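Local structure of chitinase A (Pteris ryukyuensis, 4RL3) at residues A[13-18]-A[248-253]; A[24-29]-A[265-270]; A[65-68]-A[72-75]; A[195-200]-A[233-238]; A[215-220]-A[260-265]. The protein probably hydrolyses the O-glycosidic bonds of chitin as a class III family 18 glycoside hydrolase, of which this chain is the catalytic TIM-barrel domain. All coordinates share one frame; numbering follows the deposited sequence.

Interaction 1: A[13-18]-A[248-253]; sequences NGVQFT and FSADGS. With EDO (1,2-ethanediol), chain C.
N13 reaches over to the first turn of helix 250-254, its ND2 giving a hydrogen bond to D251 O at 3.1 Å. The acceptor lies almost in the plane of the N13 amide, though the N-H comes in well tilted from the D251 carbonyl plane. The other end of the same amide turns back: OD1 accepts from V15 N, an Asx turn that shapes the loop; with the ND2 bond it holds the amide at both ends. Packing is tighter two residues on, where V15 is buried with its branches divided, CG1 lying 3.7 Å from D251 CG and CG2 meeting the A250 methyl group. The loop follows strand 3-8 and the helix follows strand 244-248, two neighbouring parallel strands of the TIM barrel whose C-terminal ends the contact joins. S249, at the N-cap after a cis peptide, accepts from G252 N, a capping bond suited to short serine. The buried D251 carboxylate is gripped by the backbone N-H groups of G9 and L11, and its OD1 also accepts from O1 of 1,2-ethanediol at 2.8 Å. The more open side is at N13, where water 1 accepts from N13 N and probably also donates to D251 OD2.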
# COMPACT_ATOMS: atom_id res chain seq x y z
N ASN A 13 13.89 6.23 9.51
CA ASN A 13 15.27 5.75 9.52
C ASN A 13 16.16 6.44 8.51
O ASN A 13 17.30 6.02 8.31
CB ASN A 13 15.37 4.22 9.43
CG ASN A 13 15.09 3.66 8.03
OD1 ASN A 13 14.85 4.39 7.06
ND2 ASN A 13 15.12 2.33 7.95
N GLY A 14 15.65 7.50 7.88
CA GLY A 14 16.45 8.31 6.99
C GLY A 14 16.39 7.91 5.53
O GLY A 14 16.99 8.59 4.69
N VAL A 15 15.68 6.85 5.20
CA VAL A 15 15.59 6.43 3.81
C VAL A 15 14.89 7.52 2.99
O VAL A 15 14.00 8.21 3.46
CB VAL A 15 14.88 5.07 3.66
CG1 VAL A 15 13.41 5.15 4.07
CG2 VAL A 15 15.03 4.52 2.23
N GLN A 16 15.34 7.67 1.74
CA GLN A 16 14.82 8.68 0.84
C GLN A 16 14.34 8.00 -0.44
O GLN A 16 14.73 6.86 -0.74
CB GLN A 16 15.91 9.70 0.54
CG GLN A 16 16.40 10.42 1.79
CD GLN A 16 17.47 11.44 1.50
OE1 GLN A 16 18.67 11.16 1.68
NE2 GLN A 16 17.07 12.61 1.03
N PHE A 17 13.46 8.69 -1.17
CA PHE A 17 13.00 8.21 -2.48
C PHE A 17 14.24 7.93 -3.33
O PHE A 17 14.29 6.95 -4.08
CB PHE A 17 12.15 9.24 -3.23
CG PHE A 17 10.86 9.66 -2.53
CD1 PHE A 17 9.92 8.72 -2.15
CD2 PHE A 17 10.57 11.00 -2.34
CE1 PHE A 17 8.73 9.10 -1.54
CE2 PHE A 17 9.38 11.40 -1.74
CZ PHE A 17 8.46 10.44 -1.33
N THR A 18 15.24 8.81 -3.23
CA THR A 18 16.44 8.73 -4.06
C THR A 18 17.34 7.51 -3.79
O THR A 18 18.22 7.19 -4.62
CB THR A 18 17.29 10.02 -3.91
OG1 THR A 18 17.61 10.23 -2.54
CG2 THR A 18 16.54 11.24 -4.45
N PHE A 248 7.32 -4.28 0.66
CA PHE A 248 7.33 -3.65 1.96
C PHE A 248 8.70 -3.96 2.56
O PHE A 248 8.94 -5.09 2.99
CB PHE A 248 6.19 -4.23 2.81
CG PHE A 248 5.88 -3.41 4.02
CD1 PHE A 248 5.02 -2.33 3.92
CD2 PHE A 248 6.46 -3.70 5.23
CE1 PHE A 248 4.73 -1.56 5.01
CE2 PHE A 248 6.17 -2.92 6.34
CZ PHE A 248 5.31 -1.85 6.23
N SER A 249 9.65 -3.02 2.59
CA SER A 249 9.49 -1.59 2.29
C SER A 249 10.87 -1.02 2.01
O SER A 249 11.89 -1.66 2.29
CB SER A 249 8.95 -0.87 3.52
OG SER A 249 9.82 -1.04 4.64
N ALA A 250 10.92 0.21 1.52
CA ALA A 250 12.20 0.89 1.32
C ALA A 250 12.99 1.00 2.63
O ALA A 250 14.21 0.86 2.63
CB ALA A 250 11.98 2.27 0.71
N ASP A 251 12.29 1.27 3.73
CA ASP A 251 12.93 1.41 5.05
C ASP A 251 13.60 0.09 5.42
O ASP A 251 14.72 0.07 5.94
CB ASP A 251 11.94 1.79 6.17
CG ASP A 251 10.95 2.90 5.78
OD1 ASP A 251 10.29 2.77 4.73
OD2 ASP A 251 10.80 3.87 6.56
N GLY A 252 12.89 -1.01 5.17
CA GLY A 252 13.38 -2.36 5.46
C GLY A 252 14.62 -2.65 4.64
O GLY A 252 15.62 -3.16 5.15
N SER A 253 14.56 -2.31 3.36
CA SER A 253 15.68 -2.54 2.47
C SER A 253 16.89 -1.71 2.88
O SER A 253 18.02 -2.20 2.90
CB SER A 253 15.27 -2.23 1.04
OG SER A 253 14.28 -3.14 0.64
C1 EDO C . 7.04 1.08 6.03
O1 EDO C . 7.62 2.32 5.60
C2 EDO C . 7.77 0.49 7.24
O2 EDO C . 9.07 0.04 6.89
O HOH W 1 11.95 6.12 7.41

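Interaction 2: A[24-29]-A[265-270]; sequences SGVTFH and QAQTLL
F28 presents the rim of its ring to the amide of Q267, whose OE1 lies 3.3 Å from CD2 of F28. Because OE1 lies near the ring plane it meets the weakly positive C-H edge instead of the electron-rich face; the amide plane is turned 60° from the ring. F28 CB points neither at the helix nor away from it, but with CG anti to the backbone N (chi1 -168°) the end of the ring comes nearer. V26, just before the strand begins, is the second point of contact: its CG2 comes within 3.6 Å of Q267 OE1, and its CG1 rests 4.1 Å from Q267 CB and 4.2 Å from L270 CB. A beta-branched valine fits here because its two methyls reach different parts of the helix, CG2 the Q267 amide oxygen and CG1 the Q267 and L270 stems. Q267 and L270, three positions apart, lie on the same flank of helix 261-271, and together they seat the last helix of the TIM barrel against the start of strand 27-36. F4 of strand 3-8 touches V26, F28 and Q267 as well. The glutamine chain is extended beyond CG, long enough to carry its amide to the loop before the strand. There OE1 accepts from N23 N and NE2 is bonded to P21 O and, back in its own helix, to E263 O. A buried amide held at both ends probably pays little for leaving water, and these bonds would keep OE1 at the phenylalanine edge.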
# COMPACT_ATOMS: atom_id res chain seq x y z
N SER A 24 13.00 2.92 -15.58
CA SER A 24 12.15 3.80 -16.38
C SER A 24 10.99 3.09 -17.11
O SER A 24 10.05 3.74 -17.60
CB SER A 24 12.99 4.56 -17.41
OG SER A 24 13.50 3.70 -18.42
N GLY A 25 11.07 1.76 -17.19
CA GLY A 25 10.13 0.96 -17.95
C GLY A 25 8.93 0.43 -17.20
O GLY A 25 8.09 -0.26 -17.80
N VAL A 26 8.85 0.69 -15.90
CA VAL A 26 7.68 0.28 -15.11
C VAL A 26 6.84 1.50 -14.76
O VAL A 26 7.34 2.63 -14.77
CB VAL A 26 8.06 -0.45 -13.79
CG1 VAL A 26 8.89 -1.69 -14.05
CG2 VAL A 26 8.77 0.48 -12.80
N THR A 27 5.58 1.25 -14.46
CA THR A 27 4.74 2.23 -13.78
C THR A 27 5.13 2.15 -12.31
O THR A 27 4.85 1.16 -11.65
CB THR A 27 3.25 1.89 -13.97
OG1 THR A 27 2.91 2.06 -15.36
CG2 THR A 27 2.34 2.75 -13.14
N PHE A 28 5.78 3.20 -11.81
CA PHE A 28 6.42 3.18 -10.49
C PHE A 28 5.63 3.99 -9.48
O PHE A 28 5.40 5.18 -9.68
CB PHE A 28 7.84 3.76 -10.60
CG PHE A 28 8.68 3.51 -9.37
CD1 PHE A 28 8.41 4.17 -8.18
CD2 PHE A 28 9.72 2.60 -9.40
CE1 PHE A 28 9.16 3.93 -7.05
CE2 PHE A 28 10.47 2.35 -8.27
CZ PHE A 28 10.20 3.02 -7.09
N HIS A 29 5.22 3.35 -8.39
CA HIS A 29 4.54 4.04 -7.30
C HIS A 29 5.33 3.96 -6.01
O HIS A 29 5.59 2.86 -5.52
CB HIS A 29 3.16 3.44 -7.03
CG HIS A 29 2.22 3.47 -8.20
ND1 HIS A 29 1.05 2.75 -8.23
CD2 HIS A 29 2.27 4.16 -9.37
CE1 HIS A 29 0.43 2.96 -9.38
NE2 HIS A 29 1.14 3.82 -10.08
N GLN A 265 15.65 -6.22 -9.07
CA GLN A 265 15.26 -7.48 -9.68
C GLN A 265 13.78 -7.53 -10.02
O GLN A 265 13.41 -8.00 -11.08
CB GLN A 265 15.65 -8.64 -8.80
CG GLN A 265 17.14 -8.88 -8.79
CD GLN A 265 17.50 -10.02 -7.88
OE1 GLN A 265 16.84 -11.06 -7.92
NE2 GLN A 265 18.51 -9.84 -7.04
N ALA A 266 12.93 -7.04 -9.11
CA ALA A 266 11.50 -7.04 -9.36
C ALA A 266 11.12 -6.22 -10.58
O ALA A 266 10.29 -6.64 -11.40
CB ALA A 266 10.76 -6.54 -8.14
N GLN A 267 11.74 -5.05 -10.73
CA GLN A 267 11.44 -4.18 -11.85
C GLN A 267 12.00 -4.73 -13.15
O GLN A 267 11.37 -4.61 -14.21
CB GLN A 267 11.96 -2.77 -11.59
CG GLN A 267 11.24 -2.09 -10.44
CD GLN A 267 11.87 -0.78 -10.05
OE1 GLN A 267 11.64 0.22 -10.72
NE2 GLN A 267 12.65 -0.78 -8.97
N THR A 268 13.19 -5.33 -13.08
CA THR A 268 13.77 -5.98 -14.25
C THR A 268 12.87 -7.12 -14.72
O THR A 268 12.63 -7.26 -15.93
CB THR A 268 15.21 -6.42 -13.95
OG1 THR A 268 16.02 -5.25 -13.89
CG2 THR A 268 15.78 -7.36 -15.02
N LEU A 269 12.34 -7.89 -13.78
CA LEU A 269 11.44 -9.00 -14.14
C LEU A 269 10.21 -8.46 -14.87
O LEU A 269 9.77 -9.03 -15.87
CB LEU A 269 11.03 -9.79 -12.90
CG LEU A 269 10.08 -10.98 -13.07
CD1 LEU A 269 10.22 -11.88 -11.86
CD2 LEU A 269 8.63 -10.58 -13.25
N LEU A 270 9.65 -7.37 -14.37
CA LEU A 270 8.43 -6.81 -14.95
C LEU A 270 8.64 -6.25 -16.35
O LEU A 270 7.71 -6.23 -17.15
CB LEU A 270 7.82 -5.75 -14.03
CG LEU A 270 7.24 -6.30 -12.73
CD1 LEU A 270 6.95 -5.15 -11.78
CD2 LEU A 270 6.01 -7.16 -12.96

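Interaction 3: A[65-68]-A[72-75]; sequences AIKA and NVKV
Helix 60-69 and strand 73-81 are joined by a short turn, and here the helix end folds back on the strand it leads into, within one alpha-to-beta step of the TIM barrel. I66 supplies the buried apolar part: its CG2 lies 4.3 Å from V73 CG1 and 4.4 Å from V75 CG2. V73 and V75 alternate with K74 along the strand, so both valines face the helix while K74 points to the other side; beta-branched residues suit such an extended chain. K67 does two jobs. Its aliphatic part packs, with CG 3.6 Å from V73 O and CD 4.2 Å from V75 CG2, and the chain then bends at chi3 (60°) so that NZ can leave the apolar patch. That ammonium group forms a salt bridge with D117 and a hydrogen bond to H115 O, both in the loop just before strand 118-123. Lysine fits because a long apolar stem can cross the valines before ending in a charge. Water 2 lies 2.7 Å from V73 O and 2.9 Å from K67 O and probably links the two backbones. A helix covering the outer face of its following parallel strand is the repeating theme of beta/alpha barrels.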
# COMPACT_ATOMS: atom_id res chain seq x y z
N ALA A 65 10.22 16.71 -6.59
CA ALA A 65 11.51 16.47 -7.25
C ALA A 65 11.62 15.09 -7.88
O ALA A 65 12.03 14.96 -9.02
CB ALA A 65 12.66 16.70 -6.30
N ILE A 66 11.26 14.04 -7.14
CA ILE A 66 11.37 12.69 -7.70
C ILE A 66 10.42 12.54 -8.89
O ILE A 66 10.78 11.92 -9.89
CB ILE A 66 11.20 11.57 -6.63
CG1 ILE A 66 11.85 10.27 -7.10
CG2 ILE A 66 9.75 11.39 -6.22
CD1 ILE A 66 13.37 10.30 -7.12
N LYS A 67 9.23 13.12 -8.80
CA LYS A 67 8.28 13.08 -9.91
C LYS A 67 8.76 13.90 -11.11
O LYS A 67 8.54 13.50 -12.26
CB LYS A 67 6.88 13.52 -9.46
CG LYS A 67 6.19 12.52 -8.53
CD LYS A 67 4.87 13.03 -7.96
CE LYS A 67 3.86 13.36 -9.04
NZ LYS A 67 2.49 13.52 -8.47
N ALA A 68 9.42 15.02 -10.87
CA ALA A 68 9.94 15.82 -11.98
C ALA A 68 11.07 15.11 -12.71
O ALA A 68 11.25 15.28 -13.92
CB ALA A 68 10.42 17.18 -11.49
N ASN A 72 7.64 8.40 -14.96
CA ASN A 72 6.91 7.18 -14.66
C ASN A 72 6.58 7.02 -13.18
O ASN A 72 5.99 6.01 -12.82
CB ASN A 72 7.68 5.95 -15.14
CG ASN A 72 9.01 5.76 -14.43
OD1 ASN A 72 9.74 6.73 -14.16
ND2 ASN A 72 9.33 4.51 -14.11
N VAL A 73 6.98 7.99 -12.35
CA VAL A 73 6.76 7.91 -10.90
C VAL A 73 5.53 8.67 -10.42
O VAL A 73 5.31 9.83 -10.79
CB VAL A 73 8.01 8.39 -10.13
CG1 VAL A 73 7.72 8.50 -8.63
CG2 VAL A 73 9.18 7.44 -10.38
N LYS A 74 4.72 7.99 -9.60
CA LYS A 74 3.65 8.60 -8.82
C LYS A 74 3.92 8.31 -7.35
O LYS A 74 4.68 7.39 -7.01
CB LYS A 74 2.28 8.02 -9.21
CG LYS A 74 1.78 8.40 -10.59
CD LYS A 74 0.39 7.81 -10.80
CE LYS A 74 -0.22 8.11 -12.16
NZ LYS A 74 -1.57 7.47 -12.27
N VAL A 75 3.33 9.11 -6.47
CA VAL A 75 3.49 8.92 -5.03
C VAL A 75 2.11 8.91 -4.37
O VAL A 75 1.31 9.82 -4.58
CB VAL A 75 4.40 10.00 -4.39
CG1 VAL A 75 4.61 9.72 -2.90
CG2 VAL A 75 5.74 10.04 -5.10
O HOH W 2 6.14 11.83 -12.47

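Interaction 4: A[195-200]-A[233-238]; sequences QYVSLY and CQQLKS
The ring of Y200 carries L236 on one face: CD1 stands 4.0 Å from the ring centroid and 18° off the ring normal, a CH-pi contact. Within that face the methyl sits toward the rim, nearest to CG, while L236 CD2, on the same side but displaced outward, lies 3.8 Å from Y200 CD1. Having CG anti to the backbone N (chi1 177°) turns the tyrosine ring toward the other helix. Its far end is polar, and OH is hydrogen-bonded to V213 O just before strand 215-218, which explains a tyrosine where the rest of the ring needs only apolar company. Helices 193-206 and 226-238 flank that strand along the chain and pack beside each other on the outer layer of the TIM barrel, the axes of the short segments 9.9 Å apart and inclined at 56°. L236 is the main apolar contributor from the second helix, for its CD2 also meets V197 CG1 at 4.3 Å. Toward the surface the contact becomes more exposed and mixed: Q235, extended beyond CG, crosses V197 at about a right angle and brings OE1 to 3.5 Å from V197 CG2.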
# COMPACT_ATOMS: atom_id res chain seq x y z
N GLN A 195 4.41 -23.25 -3.99
CA GLN A 195 3.42 -22.88 -2.99
C GLN A 195 2.99 -21.41 -3.16
O GLN A 195 1.81 -21.09 -3.02
CB GLN A 195 3.94 -23.08 -1.58
CG GLN A 195 4.04 -24.54 -1.18
CD GLN A 195 4.63 -24.70 0.20
OE1 GLN A 195 5.69 -24.13 0.52
NE2 GLN A 195 3.96 -25.47 1.04
N TYR A 196 3.95 -20.54 -3.45
CA TYR A 196 3.62 -19.13 -3.63
C TYR A 196 2.65 -18.92 -4.79
O TYR A 196 1.71 -18.12 -4.69
CB TYR A 196 4.89 -18.30 -3.87
CG TYR A 196 4.67 -16.80 -3.81
CD1 TYR A 196 4.13 -16.11 -4.90
CD2 TYR A 196 5.00 -16.07 -2.67
CE1 TYR A 196 3.93 -14.74 -4.85
CE2 TYR A 196 4.79 -14.70 -2.61
CZ TYR A 196 4.26 -14.05 -3.71
OH TYR A 196 4.06 -12.69 -3.68
N VAL A 197 2.89 -19.61 -5.89
CA VAL A 197 1.99 -19.55 -7.03
C VAL A 197 0.58 -19.99 -6.60
O VAL A 197 -0.42 -19.35 -6.94
CB VAL A 197 2.50 -20.37 -8.23
CG1 VAL A 197 1.45 -20.45 -9.32
CG2 VAL A 197 3.78 -19.76 -8.78
N SER A 198 0.50 -21.08 -5.83
CA SER A 198 -0.80 -21.54 -5.33
C SER A 198 -1.46 -20.50 -4.41
O SER A 198 -2.66 -20.23 -4.52
CB SER A 198 -0.64 -22.87 -4.58
OG SER A 198 -0.20 -23.90 -5.44
N LEU A 199 -0.68 -19.92 -3.52
CA LEU A 199 -1.19 -18.92 -2.58
C LEU A 199 -1.67 -17.67 -3.32
O LEU A 199 -2.69 -17.06 -2.95
CB LEU A 199 -0.11 -18.53 -1.56
CG LEU A 199 0.32 -19.64 -0.61
CD1 LEU A 199 1.63 -19.28 0.07
CD2 LEU A 199 -0.76 -19.92 0.42
N TYR A 200 -0.93 -17.30 -4.36
CA TYR A 200 -1.31 -16.18 -5.20
C TYR A 200 -2.65 -16.46 -5.89
O TYR A 200 -3.53 -15.59 -5.93
CB TYR A 200 -0.22 -15.84 -6.23
CG TYR A 200 -0.68 -14.73 -7.14
CD1 TYR A 200 -1.46 -15.01 -8.26
CD2 TYR A 200 -0.42 -13.40 -6.83
CE1 TYR A 200 -1.93 -13.99 -9.07
CE2 TYR A 200 -0.90 -12.38 -7.63
CZ TYR A 200 -1.65 -12.68 -8.74
OH TYR A 200 -2.17 -11.68 -9.54
N CYS A 233 7.11 -15.25 -9.35
CA CYS A 233 6.63 -14.16 -10.17
C CYS A 233 6.96 -14.37 -11.65
O CYS A 233 6.20 -13.96 -12.52
CB CYS A 233 7.20 -12.83 -9.68
SG CYS A 233 6.39 -12.20 -8.20
N GLN A 234 8.10 -15.00 -11.94
CA GLN A 234 8.45 -15.32 -13.33
C GLN A 234 7.42 -16.29 -13.95
O GLN A 234 7.06 -16.15 -15.12
CB GLN A 234 9.89 -15.86 -13.42
CG GLN A 234 10.36 -16.18 -14.84
CD GLN A 234 10.18 -15.03 -15.82
OE1 GLN A 234 10.77 -13.96 -15.66
NE2 GLN A 234 9.35 -15.25 -16.84
N GLN A 235 6.92 -17.23 -13.15
CA GLN A 235 5.89 -18.16 -13.62
C GLN A 235 4.58 -17.44 -13.91
O GLN A 235 3.97 -17.64 -14.94
CB GLN A 235 5.64 -19.25 -12.59
CG GLN A 235 6.81 -20.18 -12.35
CD GLN A 235 6.49 -21.22 -11.30
OE1 GLN A 235 5.36 -21.71 -11.21
NE2 GLN A 235 7.49 -21.55 -10.48
N LEU A 236 4.16 -16.57 -12.99
CA LEU A 236 2.96 -15.79 -13.20
C LEU A 236 3.09 -14.89 -14.43
O LEU A 236 2.12 -14.70 -15.17
CB LEU A 236 2.63 -14.96 -11.96
CG LEU A 236 2.27 -15.78 -10.72
CD1 LEU A 236 2.29 -14.91 -9.47
CD2 LEU A 236 0.90 -16.44 -10.89
N LYS A 237 4.28 -14.33 -14.65
CA LYS A 237 4.52 -13.45 -15.79
C LYS A 237 4.45 -14.23 -17.10
O LYS A 237 3.82 -13.79 -18.07
CB LYS A 237 5.89 -12.77 -15.67
CG LYS A 237 6.24 -11.87 -16.84
CD LYS A 237 7.70 -11.47 -16.78
CE LYS A 237 8.19 -10.94 -18.12
NZ LYS A 237 7.43 -9.73 -18.50
N SER A 238 5.09 -15.39 -17.11
CA SER A 238 5.05 -16.30 -18.26
C SER A 238 3.62 -16.68 -18.66
O SER A 238 3.34 -16.85 -19.86
CB SER A 238 5.89 -17.55 -17.99
OG SER A 238 7.27 -17.25 -18.10

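Interaction 5: A[215-220]-A[260-265]; sequences ASFSTG and FQYEQQ
F217 sets the end of its ring against the first turn of helix 261-271, with CE1 3.7 Å and CZ 3.8 Å from Y262 CB. This is the outer wall of the TIM barrel, where the residue from strand 215-218 points out toward the covering helix. Y262 O lies near the plane of the F217 ring at its edge, 4.0 Å from CZ, so a backbone oxygen faces ring hydrogens. The Y262 side chain starts toward the strand, but its end leads away, and the two side chains cross at about a right angle; the contact therefore rests on the methylene group, not on stacked rings. A large flat phenylalanine suits the site because it reaches from the strand to the helix, with V229 and P226 of helix 226-238 also touching it. Beyond the strand end, T219 brings its methyl CG2 to 4.3 Å from E263 OE1. The polar ends of both residues converge on S253 of helix 250-254, whose OG is hydrogen-bonded to T219 OG1 and to E263 OE1. The carboxylates of E263 and E6 also lie close to each other. The strand end is shaped by an ST turn, in which S218 OG accepts from G220 N at 2.8 Å with an N-H...O angle of 157°.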
# COMPACT_ATOMS: atom_id res chain seq x y z
N ALA A 215 1.60 -9.22 -6.72
CA ALA A 215 2.44 -10.07 -5.89
C ALA A 215 3.28 -9.18 -5.01
O ALA A 215 3.43 -7.99 -5.28
CB ALA A 215 3.33 -10.95 -6.75
N SER A 216 3.83 -9.75 -3.94
CA SER A 216 4.63 -8.99 -3.00
C SER A 216 5.56 -9.84 -2.16
O SER A 216 5.40 -11.07 -2.03
CB SER A 216 3.75 -8.16 -2.07
OG SER A 216 2.87 -8.98 -1.34
N PHE A 217 6.54 -9.16 -1.59
CA PHE A 217 7.42 -9.72 -0.58
C PHE A 217 7.92 -8.63 0.36
O PHE A 217 7.78 -7.44 0.07
CB PHE A 217 8.58 -10.52 -1.21
CG PHE A 217 9.44 -9.75 -2.19
CD1 PHE A 217 10.50 -8.98 -1.75
CD2 PHE A 217 9.20 -9.83 -3.56
CE1 PHE A 217 11.30 -8.28 -2.65
CE2 PHE A 217 10.00 -9.15 -4.46
CZ PHE A 217 11.04 -8.37 -3.99
N SER A 218 8.48 -9.05 1.49
CA SER A 218 9.09 -8.15 2.44
C SER A 218 10.60 -8.20 2.30
O SER A 218 11.17 -9.27 2.07
CB SER A 218 8.69 -8.52 3.86
OG SER A 218 9.50 -7.86 4.82
N THR A 219 11.23 -7.04 2.47
CA THR A 219 12.67 -6.95 2.58
C THR A 219 13.09 -6.74 4.04
O THR A 219 14.26 -6.48 4.34
CB THR A 219 13.20 -5.80 1.71
OG1 THR A 219 12.42 -4.63 1.96
CG2 THR A 219 13.09 -6.18 0.22
N GLY A 220 12.15 -6.87 4.97
CA GLY A 220 12.42 -6.69 6.39
C GLY A 220 12.62 -7.98 7.16
O GLY A 220 12.57 -7.97 8.40
N PHE A 260 19.02 -2.77 -1.76
CA PHE A 260 17.91 -2.64 -2.70
C PHE A 260 17.97 -3.56 -3.92
O PHE A 260 17.33 -3.29 -4.93
CB PHE A 260 17.76 -1.18 -3.15
CG PHE A 260 17.39 -0.24 -2.03
CD1 PHE A 260 16.05 0.02 -1.75
CD2 PHE A 260 18.37 0.39 -1.28
CE1 PHE A 260 15.70 0.89 -0.73
CE2 PHE A 260 18.01 1.26 -0.26
CZ PHE A 260 16.69 1.52 0.01
N GLN A 261 18.72 -4.64 -3.83
CA GLN A 261 18.88 -5.51 -4.99
C GLN A 261 17.58 -6.15 -5.43
O GLN A 261 17.38 -6.38 -6.63
CB GLN A 261 19.96 -6.58 -4.76
CG GLN A 261 19.64 -7.65 -3.74
CD GLN A 261 20.88 -8.44 -3.36
OE1 GLN A 261 21.26 -9.39 -4.05
NE2 GLN A 261 21.51 -8.04 -2.27
N TYR A 262 16.67 -6.44 -4.51
CA TYR A 262 15.41 -7.08 -4.89
C TYR A 262 14.40 -6.11 -5.53
O TYR A 262 13.62 -6.51 -6.39
CB TYR A 262 14.80 -7.83 -3.71
CG TYR A 262 15.69 -8.94 -3.23
CD1 TYR A 262 16.04 -9.99 -4.09
CD2 TYR A 262 16.20 -8.95 -1.94
CE1 TYR A 262 16.86 -11.02 -3.66
CE2 TYR A 262 17.02 -9.99 -1.51
CZ TYR A 262 17.34 -11.01 -2.38
OH TYR A 262 18.16 -12.03 -1.94
N GLU A 263 14.45 -4.83 -5.14
CA GLU A 263 13.69 -3.79 -5.83
C GLU A 263 14.07 -3.78 -7.31
O GLU A 263 13.21 -3.71 -8.20
CB GLU A 263 13.99 -2.41 -5.26
CG GLU A 263 13.21 -2.01 -4.00
CD GLU A 263 13.72 -2.63 -2.71
OE1 GLU A 263 13.15 -2.31 -1.65
OE2 GLU A 263 14.69 -3.44 -2.72
N GLN A 264 15.36 -3.83 -7.57
CA GLN A 264 15.86 -3.82 -8.94
C GLN A 264 15.43 -5.07 -9.70
O GLN A 264 14.94 -4.99 -10.83
CB GLN A 264 17.38 -3.68 -8.93
CG GLN A 264 18.04 -3.80 -10.30
CD GLN A 264 18.39 -5.22 -10.67
OE1 GLN A 264 17.99 -5.73 -11.73
NE2 GLN A 264 19.09 -5.89 -9.80
N GLN A 265 15.65 -6.22 -9.07
CA GLN A 265 15.26 -7.48 -9.68
C GLN A 265 13.78 -7.53 -10.02
O GLN A 265 13.41 -8.00 -11.08
CB GLN A 265 15.65 -8.64 -8.80
CG GLN A 265 17.14 -8.88 -8.79
CD GLN A 265 17.50 -10.02 -7.88
OE1 GLN A 265 16.84 -11.06 -7.92
NE2 GLN A 265 18.51 -9.84 -7.04

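From the N terminus, the loop 13-18 opens interaction 1, and the loop and first strand residues at 24-29 open interaction 2; both wait more than 200 residues for their partners near the C terminus, and their segments alternate, so they cross. Interaction 3 closes locally, within the spans of both, and its strand is hydrogen-bonded to that of interaction 2. Interaction 4 lies in the later half and crosses interaction 5, because 215-220 falls between its two helices. Interaction 5 also crosses interaction 1, which it meets at S253, and falls within the span of interaction 2, sharing Q265. Interactions 1 and 2 thus tie the loop after strand 3-8 and the start of strand 27-36 to the last two helices.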